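Local coordinates for protein aminotransferase class I and II (Streptococcus suis 89/1591, PDB 3OP7) that probably transfers amino groups between amino acids and 2-oxo acids, using pyridoxal phosphate bound covalently as its cofactor, at residues A[23-28]-A[331-336]; A[306-311]-A[345-350]. One frame throughout, in Å; residues are numbered along the deposited sequence.

Interaction 1 of 2, residues A[23-28]-A[331-336]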
ATOM      1  N   ASP A  23      17.076 -11.030  18.321  1.00 42.61           N
ATOM      2  CA  ASP A  23      16.279 -11.145  17.084  1.00 41.78           C
ATOM      3  C   ASP A  23      17.193 -11.285  15.863  1.00 40.34           C
ATOM      4  O   ASP A  23      17.757 -10.314  15.408  1.00 39.48           O
ATOM      5  CB  ASP A  23      15.364  -9.942  16.931  1.00 41.71           C
ATOM      6  CG  ASP A  23      14.400 -10.081  15.740  1.00 43.21           C
ATOM      7  OD1 ASP A  23      14.658 -10.897  14.832  1.00 42.65           O
ATOM      8  OD2 ASP A  23      13.381  -9.385  15.735  1.00 48.09           O
ATOM      9  N   ILE A  24      17.392 -12.518  15.384  1.00 40.32           N
ATOM     10  CA  ILE A  24      18.154 -12.761  14.154  1.00 39.01           C
ATOM     11  C   ILE A  24      17.203 -13.333  13.083  1.00 38.97           C
ATOM     12  O   ILE A  24      17.591 -14.193  12.287  1.00 39.42           O
ATOM     13  CB  ILE A  24      19.404 -13.667  14.375  1.00 40.21           C
ATOM     14  CG1 ILE A  24      19.056 -14.976  15.078  1.00 40.02           C
ATOM     15  CG2 ILE A  24      20.387 -12.952  15.289  1.00 42.36           C
ATOM     16  CD1 ILE A  24      20.254 -15.971  15.272  1.00 38.85           C
ATOM     17  N   ALA A  25      15.969 -12.827  13.087  1.00 38.30           N
ATOM     18  CA  ALA A  25      14.948 -13.251  12.132  1.00 38.09           C
ATOM     19  C   ALA A  25      14.763 -12.240  11.016  1.00 37.95           C
ATOM     20  O   ALA A  25      14.352 -12.617   9.925  1.00 37.42           O
ATOM     21  CB  ALA A  25      13.604 -13.472  12.839  1.00 38.15           C
ATOM     22  N   GLY A  26      14.959 -10.949  11.294  1.00 38.02           N
ATOM     23  CA  GLY A  26      14.835  -9.921  10.228  1.00 36.17           C
ATOM     24  C   GLY A  26      15.928 -10.136   9.188  1.00 36.16           C
ATOM     25  O   GLY A  26      17.065 -10.457   9.542  1.00 37.14           O
ATOM     26  N   VAL A  27      15.600  -9.899   7.924  1.00 34.66           N
ATOM     27  CA  VAL A  27      16.523 -10.106   6.804  1.00 34.14           C
ATOM     28  C   VAL A  27      16.853  -8.786   6.079  1.00 33.24           C
ATOM     29  O   VAL A  27      17.164  -8.767   4.880  1.00 30.93           O
ATOM     30  CB  VAL A  27      15.964 -11.154   5.814  1.00 33.70           C
ATOM     31  CG1 VAL A  27      16.113 -12.569   6.398  1.00 34.74           C
ATOM     32  CG2 VAL A  27      14.502 -10.825   5.430  1.00 31.69           C
ATOM     33  N   SER A  28      16.872  -7.697   6.854  1.00 32.73           N
ATOM     34  CA  SER A  28      17.333  -6.431   6.347  1.00 32.85           C
ATOM     35  C   SER A  28      18.764  -6.160   6.845  1.00 32.92           C
ATOM     36  O   SER A  28      19.414  -7.033   7.455  1.00 33.55           O
ATOM     37  CB  SER A  28      16.360  -5.310   6.755  1.00 32.66           C
ATOM     38  OG  SER A  28      16.534  -4.230   5.854  1.00 37.24           O
ATOM     39  N   GLY A 331      15.654 -17.123  24.116  1.00 47.91           N
ATOM     40  CA  GLY A 331      15.235 -15.852  23.589  1.00 46.64           C
ATOM     41  C   GLY A 331      15.726 -15.513  22.188  1.00 44.21           C
ATOM     42  O   GLY A 331      15.662 -14.360  21.806  1.00 43.83           O
ATOM     43  N   VAL A 332      16.189 -16.512  21.428  1.00 43.32           N
ATOM     44  CA  VAL A 332      16.713 -16.315  20.083  1.00 41.44           C
ATOM     45  C   VAL A 332      15.587 -16.541  19.059  1.00 39.81           C
ATOM     46  O   VAL A 332      14.898 -17.571  19.084  1.00 40.35           O
ATOM     47  CB  VAL A 332      17.902 -17.292  19.764  1.00 41.84           C
ATOM     48  CG1 VAL A 332      18.412 -17.099  18.335  1.00 41.39           C
ATOM     49  CG2 VAL A 332      19.052 -17.133  20.773  1.00 43.30           C
ATOM     50  N   LEU A 333      15.369 -15.566  18.202  1.00 38.64           N
ATOM     51  CA  LEU A 333      14.303 -15.678  17.195  1.00 37.39           C
ATOM     52  C   LEU A 333      14.894 -15.913  15.825  1.00 36.11           C
ATOM     53  O   LEU A 333      15.752 -15.150  15.367  1.00 34.19           O
ATOM     54  CB  LEU A 333      13.406 -14.450  17.183  1.00 36.26           C
ATOM     55  CG  LEU A 333      12.138 -14.551  16.295  1.00 36.83           C
ATOM     56  CD1 LEU A 333      11.127 -15.540  16.889  1.00 38.65           C
ATOM     57  CD2 LEU A 333      11.512 -13.184  16.078  1.00 36.17           C
ATOM     58  N   LEU A 334      14.417 -16.996  15.193  1.00 35.54           N
ATOM     59  CA  LEU A 334      14.702 -17.352  13.814  1.00 34.46           C
ATOM     60  C   LEU A 334      13.340 -17.496  13.143  1.00 34.71           C
ATOM     61  O   LEU A 334      12.298 -17.410  13.835  1.00 36.27           O
ATOM     62  CB  LEU A 334      15.428 -18.718  13.779  1.00 34.81           C
ATOM     63  CG  LEU A 334      16.863 -18.757  14.326  1.00 37.57           C
ATOM     64  CD1 LEU A 334      17.317 -20.196  14.559  1.00 39.32           C
ATOM     65  CD2 LEU A 334      17.776 -18.082  13.336  1.00 38.29           C
ATOM     66  N   VAL A 335      13.325 -17.744  11.833  1.00 33.95           N
ATOM     67  CA  VAL A 335      12.082 -18.141  11.142  1.00 33.25           C
ATOM     68  C   VAL A 335      12.243 -19.595  10.701  1.00 33.39           C
ATOM     69  O   VAL A 335      13.178 -19.911   9.969  1.00 34.53           O
ATOM     70  CB  VAL A 335      11.715 -17.252   9.975  1.00 32.86           C
ATOM     71  CG1 VAL A 335      10.321 -17.710   9.375  1.00 31.34           C
ATOM     72  CG2 VAL A 335      11.668 -15.777  10.445  1.00 30.74           C
ATOM     73  N   PRO A 336      11.360 -20.487  11.180  1.00 33.19           N
ATOM     74  CA  PRO A 336      11.578 -21.898  10.843  1.00 34.02           C
ATOM     75  C   PRO A 336      11.221 -22.218   9.404  1.00 33.05           C
ATOM     76  O   PRO A 336      10.332 -21.556   8.817  1.00 32.62           O
ATOM     77  CB  PRO A 336      10.629 -22.646  11.787  1.00 35.55           C
ATOM     78  CG  PRO A 336       9.535 -21.690  12.069  1.00 34.02           C
ATOM     79  CD  PRO A 336      10.190 -20.315  12.058  1.00 33.35           C
TER
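The flat groups here are the D23 carboxylate and the carbonyl of L333. L333 CD2 sits above the plane of the carboxylate, 4.1 Å from D23 OD1, while the same oxygen takes the backbone N-H of A25 at 2.9 Å, met nearly end-on along its C-O bond. That closes an Asx turn, which ends the short parallel pairing of D23 with L333 and swings the chain away. Across the contact, I24 N donates to L333 O at 3.1 Å in the carbonyl plane; the bond is bent, 137° at the hydrogen. A25 N also comes near L333 O but at too poor an angle to bond.

Around this polar turn the side chains divide. With chi1 at 53°, I24 has CG1 tucked between its own N and carbonyl carbon, and the extended chain carries CD1 to 3.7 Å from V332 CG1. L334 runs alongside I24, with its CD2 3.8 Å from I24 CG1, although its CB starts out pointing away. A25 CB fits between L333 CD2 at 3.9 Å and V335 CG2 at 3.8 Å, so one methyl group bridges residues two apart on the facing segment.

The contact lies between helices 8-16 and 319-330, and its own strand 335-336 is the edge of the antiparallel sheet, next to strand 345-348. L333 packs on W12, L13 and H16 of helix 8-16, whereas V332 and L334 meet L326 of helix 319-330. The N-terminal arm is thereby joined to the C-terminal part of the fold.

Interaction 2 of 2, residues A[306-311]-A[345-350]; sequences VSTSFV and YVRLGF
F310 and Y345 meet through a CH-pi contact: Y345 CB lies over one face of the F310 ring, 3.6 Å from its centroid. The two rings are nearly parallel, 7° apart, but slid so far that they barely overlap. With CG anti to the backbone carbonyl carbon (chi1 -60°), the Y345 ring continues past F310, and its hydroxyl reaches E136. On the sheet face shared by V311, V346 and L348, V311 CB touches V346 CG2 at 4.1 Å.

Between these faces runs an antiparallel strand pair. V311 and V346 form its hydrogen-bonded pair, V311 N to V346 O and V346 N to V311 O both being 2.9 Å, and F310 with R347 is the non-hydrogen-bonded pair beside it. Farther along, L348 N donates to S309 O at 3.0 Å from above the carbonyl plane. L348 O takes two donors from S309, OG at 2.9 Å and, more weakly, the backbone N.

At the polar edge T308 OG1 lies across the R347 chain, 3.4 Å from CG, and bonds to P166 O. The R347 chain, bent at chi3 (73°), turns its guanidinium to N165 OD1 through NH1 and to A25 O through NH2. These two bonds fix the guanidinium, as in related aminotransferases where an asparagine holds the arginine that binds the substrate carboxylate. R347 probably corresponds to that arginine; the unidentified molecule about 6 Å from its side chain, probably from the crystallisation liquor, may mark the pocket.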
ATOM      1  N   VAL A 306      24.211 -11.308   0.471  1.00 31.92           N
ATOM      2  CA  VAL A 306      22.982 -10.591   0.772  1.00 30.72           C
ATOM      3  C   VAL A 306      22.541 -10.987   2.174  1.00 31.01           C
ATOM      4  O   VAL A 306      22.929 -12.032   2.687  1.00 32.78           O
ATOM      5  CB  VAL A 306      21.853 -10.861  -0.292  1.00 31.51           C
ATOM      6  CG1 VAL A 306      22.298 -10.382  -1.702  1.00 30.76           C
ATOM      7  CG2 VAL A 306      21.462 -12.328  -0.349  1.00 28.86           C
ATOM      8  N   SER A 307      21.672 -10.190   2.762  1.00 31.44           N
ATOM      9  CA  SER A 307      21.314 -10.292   4.191  1.00 32.06           C
ATOM     10  C   SER A 307      20.274 -11.376   4.556  1.00 33.11           C
ATOM     11  O   SER A 307      19.520 -11.198   5.539  1.00 35.12           O
ATOM     12  CB  SER A 307      20.787  -8.895   4.664  1.00 29.91           C
ATOM     13  OG  SER A 307      19.624  -8.430   3.955  1.00 29.89           O
ATOM     14  N   THR A 308      20.154 -12.456   3.763  1.00 32.23           N
ATOM     15  CA  THR A 308      19.317 -13.585   4.181  1.00 31.74           C
ATOM     16  C   THR A 308      20.114 -14.864   3.985  1.00 32.38           C
ATOM     17  O   THR A 308      20.992 -14.954   3.122  1.00 33.27           O
ATOM     18  CB  THR A 308      17.943 -13.649   3.487  1.00 31.32           C
ATOM     19  OG1 THR A 308      17.169 -14.772   3.994  1.00 28.83           O
ATOM     20  CG2 THR A 308      18.085 -13.723   1.952  1.00 32.52           C
ATOM     21  N   SER A 309      19.890 -15.827   4.868  1.00 33.92           N
ATOM     22  CA  SER A 309      20.503 -17.136   4.718  1.00 33.68           C
ATOM     23  C   SER A 309      19.542 -18.214   5.194  1.00 34.23           C
ATOM     24  O   SER A 309      18.572 -17.950   5.920  1.00 33.15           O
ATOM     25  CB  SER A 309      21.852 -17.270   5.488  1.00 36.31           C
ATOM     26  OG  SER A 309      21.648 -17.217   6.891  1.00 35.50           O
ATOM     27  N   PHE A 310      19.821 -19.445   4.780  1.00 33.80           N
ATOM     28  CA  PHE A 310      18.888 -20.566   5.006  1.00 33.26           C
ATOM     29  C   PHE A 310      19.778 -21.703   5.438  1.00 34.90           C
ATOM     30  O   PHE A 310      20.476 -22.298   4.622  1.00 36.11           O
ATOM     31  CB  PHE A 310      18.109 -20.897   3.749  1.00 32.75           C
ATOM     32  CG  PHE A 310      16.757 -21.548   3.979  1.00 30.68           C
ATOM     33  CD1 PHE A 310      15.876 -21.077   4.923  1.00 31.00           C
ATOM     34  CD2 PHE A 310      16.376 -22.640   3.212  1.00 31.51           C
ATOM     35  CE1 PHE A 310      14.606 -21.656   5.087  1.00 32.64           C
ATOM     36  CE2 PHE A 310      15.148 -23.243   3.383  1.00 33.06           C
ATOM     37  CZ  PHE A 310      14.242 -22.729   4.307  1.00 33.41           C
ATOM     38  N   VAL A 311      19.728 -21.988   6.732  1.00 35.24           N
ATOM     39  CA  VAL A 311      20.709 -22.838   7.358  1.00 36.91           C
ATOM     40  C   VAL A 311      20.064 -24.190   7.640  1.00 37.94           C
ATOM     41  O   VAL A 311      18.913 -24.288   8.092  1.00 37.79           O
ATOM     42  CB  VAL A 311      21.200 -22.167   8.661  1.00 37.74           C
ATOM     43  CG1 VAL A 311      22.162 -23.016   9.395  1.00 39.07           C
ATOM     44  CG2 VAL A 311      21.818 -20.811   8.352  1.00 38.00           C
ATOM     45  N   TYR A 345      15.333 -26.623   7.949  1.00 39.33           N
ATOM     46  CA  TYR A 345      16.114 -25.410   7.780  1.00 37.69           C
ATOM     47  C   TYR A 345      15.506 -24.271   8.593  1.00 36.98           C
ATOM     48  O   TYR A 345      14.297 -24.269   8.897  1.00 37.43           O
ATOM     49  CB  TYR A 345      16.102 -24.963   6.301  1.00 36.69           C
ATOM     50  CG  TYR A 345      16.668 -25.945   5.320  1.00 37.43           C
ATOM     51  CD1 TYR A 345      15.895 -26.988   4.840  1.00 40.53           C
ATOM     52  CD2 TYR A 345      17.974 -25.831   4.854  1.00 39.42           C
ATOM     53  CE1 TYR A 345      16.417 -27.903   3.924  1.00 43.51           C
ATOM     54  CE2 TYR A 345      18.514 -26.770   3.964  1.00 40.45           C
ATOM     55  CZ  TYR A 345      17.721 -27.788   3.492  1.00 43.34           C
ATOM     56  OH  TYR A 345      18.201 -28.738   2.587  1.00 44.17           O
ATOM     57  N   VAL A 346      16.307 -23.238   8.835  1.00 36.16           N
ATOM     58  CA  VAL A 346      15.817 -21.998   9.452  1.00 35.39           C
ATOM     59  C   VAL A 346      16.309 -20.807   8.620  1.00 34.70           C
ATOM     60  O   VAL A 346      17.398 -20.882   8.071  1.00 34.44           O
ATOM     61  CB  VAL A 346      16.334 -21.889  10.909  1.00 36.64           C
ATOM     62  CG1 VAL A 346      15.772 -23.022  11.763  1.00 38.20           C
ATOM     63  CG2 VAL A 346      17.877 -21.916  10.966  1.00 38.09           C
ATOM     64  N   ARG A 347      15.502 -19.748   8.480  1.00 33.43           N
ATOM     65  CA  ARG A 347      15.973 -18.491   7.884  1.00 32.97           C
ATOM     66  C   ARG A 347      16.645 -17.649   8.997  1.00 34.58           C
ATOM     67  O   ARG A 347      16.040 -17.412  10.050  1.00 35.41           O
ATOM     68  CB  ARG A 347      14.872 -17.705   7.231  1.00 31.89           C
ATOM     69  CG  ARG A 347      15.455 -16.618   6.344  1.00 31.63           C
ATOM     70  CD  ARG A 347      14.399 -15.800   5.772  1.00 30.83           C
ATOM     71  NE  ARG A 347      13.826 -14.938   6.800  1.00 30.15           N
ATOM     72  CZ  ARG A 347      12.845 -14.071   6.574  1.00 32.71           C
ATOM     73  NH1 ARG A 347      12.260 -13.983   5.362  1.00 32.44           N
ATOM     74  NH2 ARG A 347      12.422 -13.313   7.583  1.00 31.15           N
ATOM     75  N   LEU A 348      17.903 -17.280   8.753  1.00 35.15           N
ATOM     76  CA  LEU A 348      18.743 -16.516   9.680  1.00 35.78           C
ATOM     77  C   LEU A 348      19.167 -15.177   9.023  1.00 34.51           C
ATOM     78  O   LEU A 348      19.836 -15.184   7.986  1.00 35.39           O
ATOM     79  CB  LEU A 348      19.960 -17.356  10.013  1.00 36.09           C
ATOM     80  CG  LEU A 348      20.774 -16.871  11.216  1.00 38.18           C
ATOM     81  CD1 LEU A 348      21.517 -18.072  11.802  1.00 36.22           C
ATOM     82  CD2 LEU A 348      21.721 -15.710  10.896  1.00 35.99           C
ATOM     83  N   GLY A 349      18.768 -14.051   9.595  1.00 33.19           N
ATOM     84  CA  GLY A 349      19.129 -12.747   9.065  1.00 32.83           C
ATOM     85  C   GLY A 349      20.336 -12.232   9.848  1.00 34.45           C
ATOM     86  O   GLY A 349      20.228 -11.935  11.037  1.00 35.20           O
ATOM     87  N   PHE A 350      21.475 -12.110   9.181  1.00 34.80           N
ATOM     88  CA  PHE A 350      22.725 -11.864   9.888  1.00 35.54           C
ATOM     89  C   PHE A 350      23.268 -10.430   9.825  1.00 36.09           C
ATOM     90  O   PHE A 350      24.315 -10.164  10.432  1.00 36.73           O
ATOM     91  CB  PHE A 350      23.814 -12.822   9.379  1.00 36.38           C
ATOM     92  CG  PHE A 350      24.156 -12.631   7.931  1.00 35.67           C
ATOM     93  CD1 PHE A 350      23.459 -13.316   6.933  1.00 35.50           C
ATOM     94  CD2 PHE A 350      25.138 -11.734   7.549  1.00 36.22           C
ATOM     95  CE1 PHE A 350      23.755 -13.098   5.561  1.00 35.58           C
ATOM     96  CE2 PHE A 350      25.437 -11.526   6.199  1.00 35.06           C
ATOM     97  CZ  PHE A 350      24.758 -12.227   5.207  1.00 34.45           C
TER

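The two contacts alternate along the chain: 23-28 comes first, then 306-311, 331-336 and 345-350. Their centres are 9 Å apart. They share the antiparallel sheet near the C-terminal end, in which strands 335-336 and 345-348 are neighbours and V335 O probably bonds to R347 N at 2.8 Å. Elsewhere, V27 O probably accepts from S307 OG at 2.6 Å, and V27 packs against T308 and R347. The loop of interaction 1 thus lies against the end of the strand pair of interaction 2 where the arginine emerges, which places the N-terminal segment beside what is probably the substrate side of the active site.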